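Local structure of 2,3-dihydroxy-2,3-dihydrophenylpropionate dehydrogenase (Pseudomonas sp. MC1, 5XTG) at residues I102-I107 with V155-V160. The protein probably catalyses the NAD-dependent oxidation of naphthalene cis-dihydrodiol to 1,2-dihydroxynaphthalene, as a member of the short-chain dehydrogenase/reductase family. Sequence-based numbering, arbitrary orientation.
Sequences IANAGI and VMTASV. With NAD (nicotinamide-adenine-dinucleotide), chain B.
A103 bridges V155 and T157 through its two backbone polar groups, the parallel ladder that joins strands 100-103 and 153-157 at the centre of the Rossmann fold. Its N donates to V155 O at 2.9 Å, somewhat bent, whereas its O receives T157 N at a straighter 165°. Each carbonyl takes a second, weaker contact from a CA-H: I102 CA lies 3.2 Å from V155 O, and M156 CA approaches A103 O. One sheet face carries I102 CG1 against V155 CB, next to helix 34-45; the other sets A103 CB 4.1 Å from M156 CG, where Y136 of helix 118-148 touches both side chains.

Just past the end of strand 100-103, the link passes to side chains. N104, the NAG-motif asparagine of classical short-chain dehydrogenases and part of the NAD+ site, runs side by side with T157; T157 OG1 donates to N104 OD1 over 2.9 Å, in the carbonyl plane and on a lone pair (114° at OD1). That hydroxyl also bonds Y250 OH, and T157 O is taken by Y136 OH. With T157 CG2 anti to the backbone N and OG1 beside it (chi1 -60°), the hydroxyl faces N104 while the methyl packs on the nicotinamide ribose. Replacing N104 by an alanine would probably cost T157 OG1 its bond to the amide, leaving Y250 as its partner, and open a gap beside NAD C5D. T29 OG1 bonds the N of both N104 and A105, and N104 O accepts a hydrogen bond from the ribose hydroxyl, NAD O3D, at 3.1 Å.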
loop_
_atom_site.group_PDB
_atom_site.type_symbol
_atom_site.label_atom_id
_atom_site.label_comp_id
_atom_site.label_asym_id
_atom_site.label_seq_id
_atom_site.Cartn_x
_atom_site.Cartn_y
_atom_site.Cartn_z
ATOM N N ILE A 102 -18.621 1.274 16.996
ATOM C CA ILE A 102 -18.610 1.180 15.558
ATOM C C ILE A 102 -18.942 2.552 15.014
ATOM O O ILE A 102 -20.104 2.972 15.019
ATOM C CB ILE A 102 -19.588 0.132 15.047
ATOM C CG1 ILE A 102 -19.212 -1.231 15.637
ATOM C CG2 ILE A 102 -19.526 0.129 13.529
ATOM C CD1 ILE A 102 -19.821 -2.361 14.947
ATOM N N ALA A 103 -17.918 3.232 14.523
ATOM C CA ALA A 103 -18.068 4.550 13.924
ATOM C C ALA A 103 -18.375 4.343 12.450
ATOM O O ALA A 103 -17.537 3.847 11.690
ATOM C CB ALA A 103 -16.804 5.370 14.128
ATOM N N ASN A 104 -19.585 4.649 12.061
ATOM C CA ASN A 104 -20.035 4.304 10.726
ATOM C C ASN A 104 -20.729 5.437 9.996
ATOM O O ASN A 104 -20.788 5.396 8.770
ATOM C CB ASN A 104 -20.973 3.101 10.801
ATOM C CG ASN A 104 -21.798 2.927 9.537
ATOM O OD1 ASN A 104 -21.286 2.463 8.494
ATOM N ND2 ASN A 104 -23.090 3.294 9.617
ATOM N N ALA A 105 -21.249 6.446 10.691
ATOM C CA ALA A 105 -21.901 7.546 9.998
ATOM C C ALA A 105 -20.960 8.140 8.960
ATOM O O ALA A 105 -19.768 8.299 9.212
ATOM C CB ALA A 105 -22.342 8.618 11.001
ATOM N N GLY A 106 -21.498 8.455 7.787
ATOM C CA GLY A 106 -20.677 9.057 6.752
ATOM C C GLY A 106 -21.520 9.649 5.646
ATOM O O GLY A 106 -22.719 9.384 5.532
ATOM N N ILE A 107 -20.865 10.454 4.810
ATOM C CA ILE A 107 -21.546 11.112 3.709
ATOM C C ILE A 107 -20.668 11.115 2.466
ATOM O O ILE A 107 -19.435 11.084 2.537
ATOM C CB ILE A 107 -21.970 12.547 4.119
ATOM C CG1 ILE A 107 -23.115 13.024 3.239
ATOM C CG2 ILE A 107 -20.787 13.511 4.077
ATOM C CD1 ILE A 107 -23.699 14.381 3.644
ATOM N N VAL A 155 -14.345 -0.365 15.560
ATOM C CA VAL A 155 -14.383 -0.621 14.134
ATOM C C VAL A 155 -14.858 0.651 13.439
ATOM O O VAL A 155 -15.861 1.250 13.832
ATOM C CB VAL A 155 -15.292 -1.794 13.797
ATOM C CG1 VAL A 155 -15.146 -2.091 12.351
ATOM C CG2 VAL A 155 -14.926 -2.961 14.649
ATOM N N MET A 156 -14.130 1.058 12.423
ATOM C CA MET A 156 -14.464 2.210 11.626
ATOM C C MET A 156 -14.893 1.762 10.241
ATOM O O MET A 156 -14.305 0.836 9.665
ATOM C CB MET A 156 -13.260 3.144 11.542
ATOM C CG MET A 156 -13.143 4.076 12.746
ATOM S SD MET A 156 -11.679 5.087 12.650
ATOM C CE MET A 156 -10.539 3.963 13.464
ATOM N N THR A 157 -15.916 2.410 9.711
ATOM C CA THR A 157 -16.266 2.230 8.315
ATOM C C THR A 157 -15.418 3.164 7.471
ATOM O O THR A 157 -15.534 4.391 7.555
ATOM C CB THR A 157 -17.744 2.479 8.053
ATOM O OG1 THR A 157 -18.530 1.560 8.819
ATOM C CG2 THR A 157 -18.035 2.273 6.576
ATOM N N ALA A 158 -14.579 2.581 6.631
ATOM C CA ALA A 158 -13.788 3.304 5.672
ATOM C C ALA A 158 -14.520 3.233 4.311
ATOM O O ALA A 158 -15.699 3.582 4.278
ATOM C CB ALA A 158 -12.368 2.784 5.638
ATOM N N SER A 159 -13.892 2.767 3.250
ATOM C CA SER A 159 -14.451 2.810 1.906
ATOM C C SER A 159 -13.442 2.238 0.913
ATOM O O SER A 159 -12.232 2.326 1.143
ATOM C CB SER A 159 -14.766 4.248 1.497
ATOM O OG SER A 159 -15.174 4.289 0.145
ATOM N N VAL A 160 -13.918 1.684 -0.203
ATOM C CA VAL A 160 -13.021 1.384 -1.308
ATOM C C VAL A 160 -12.175 2.595 -1.657
ATOM O O VAL A 160 -11.017 2.456 -2.063
ATOM C CB VAL A 160 -13.834 0.918 -2.527
ATOM C CG1 VAL A 160 -14.775 2.058 -2.996
ATOM C CG2 VAL A 160 -12.901 0.468 -3.647
HETATM P PA NAD B . -26.308 5.847 4.037
HETATM O O1A NAD B . -26.846 6.494 2.744
HETATM O O2A NAD B . -27.254 4.874 4.589
HETATM O O5B NAD B . -25.987 7.046 5.068
HETATM C C5B NAD B . -25.044 6.892 6.125
HETATM C C4B NAD B . -25.701 6.917 7.545
HETATM O O4B NAD B . -25.062 7.829 8.269
HETATM C C3B NAD B . -27.204 7.352 7.570
HETATM O O3B NAD B . -27.921 6.751 8.558
HETATM C C2B NAD B . -27.111 8.869 7.844
HETATM O O2B NAD B . -28.443 9.427 8.321
HETATM C C1B NAD B . -26.154 8.912 8.762
HETATM N N9A NAD B . -25.621 10.284 8.902
HETATM C C8A NAD B . -25.200 11.116 7.936
HETATM N N7A NAD B . -24.843 12.272 8.513
HETATM C C5A NAD B . -25.068 12.158 9.845
HETATM C C6A NAD B . -24.882 13.035 10.902
HETATM N N6A NAD B . -24.358 14.331 10.692
HETATM N N1A NAD B . -25.173 12.707 12.156
HETATM C C2A NAD B . -25.655 11.454 12.404
HETATM N N3A NAD B . -25.833 10.577 11.363
HETATM C C4A NAD B . -25.542 10.936 10.093
HETATM O O3 NAD B . -24.911 5.085 3.627
HETATM P PN NAD B . -24.232 3.621 4.110
HETATM O O1N NAD B . -23.921 2.827 2.878
HETATM O O2N NAD B . -24.981 2.730 5.074
HETATM O O5D NAD B . -22.748 4.115 4.736
HETATM C C5D NAD B . -22.259 3.966 6.043
HETATM C C4D NAD B . -20.702 4.152 5.852
HETATM O O4D NAD B . -20.296 3.361 4.868
HETATM C C3D NAD B . -20.285 5.605 5.435
HETATM O O3D NAD B . -19.224 6.057 6.168
HETATM C C2D NAD B . -19.857 5.475 3.950
HETATM O O2D NAD B . -18.884 6.558 3.692
HETATM C C1D NAD B . -19.356 4.233 3.838
HETATM N N1N NAD B . -19.301 3.694 2.442
HETATM C C2N NAD B . -20.362 3.092 1.784
HETATM C C3N NAD B . -20.217 2.637 0.451
HETATM C C7N NAD B . -21.392 1.985 -0.302
HETATM O O7N NAD B . -21.302 1.744 -1.513
HETATM N N7N NAD B . -22.643 1.692 0.475
HETATM C C4N NAD B . -19.051 2.781 -0.208
HETATM C C5N NAD B . -17.999 3.364 0.426
HETATM C C6N NAD B . -18.139 3.803 1.751
#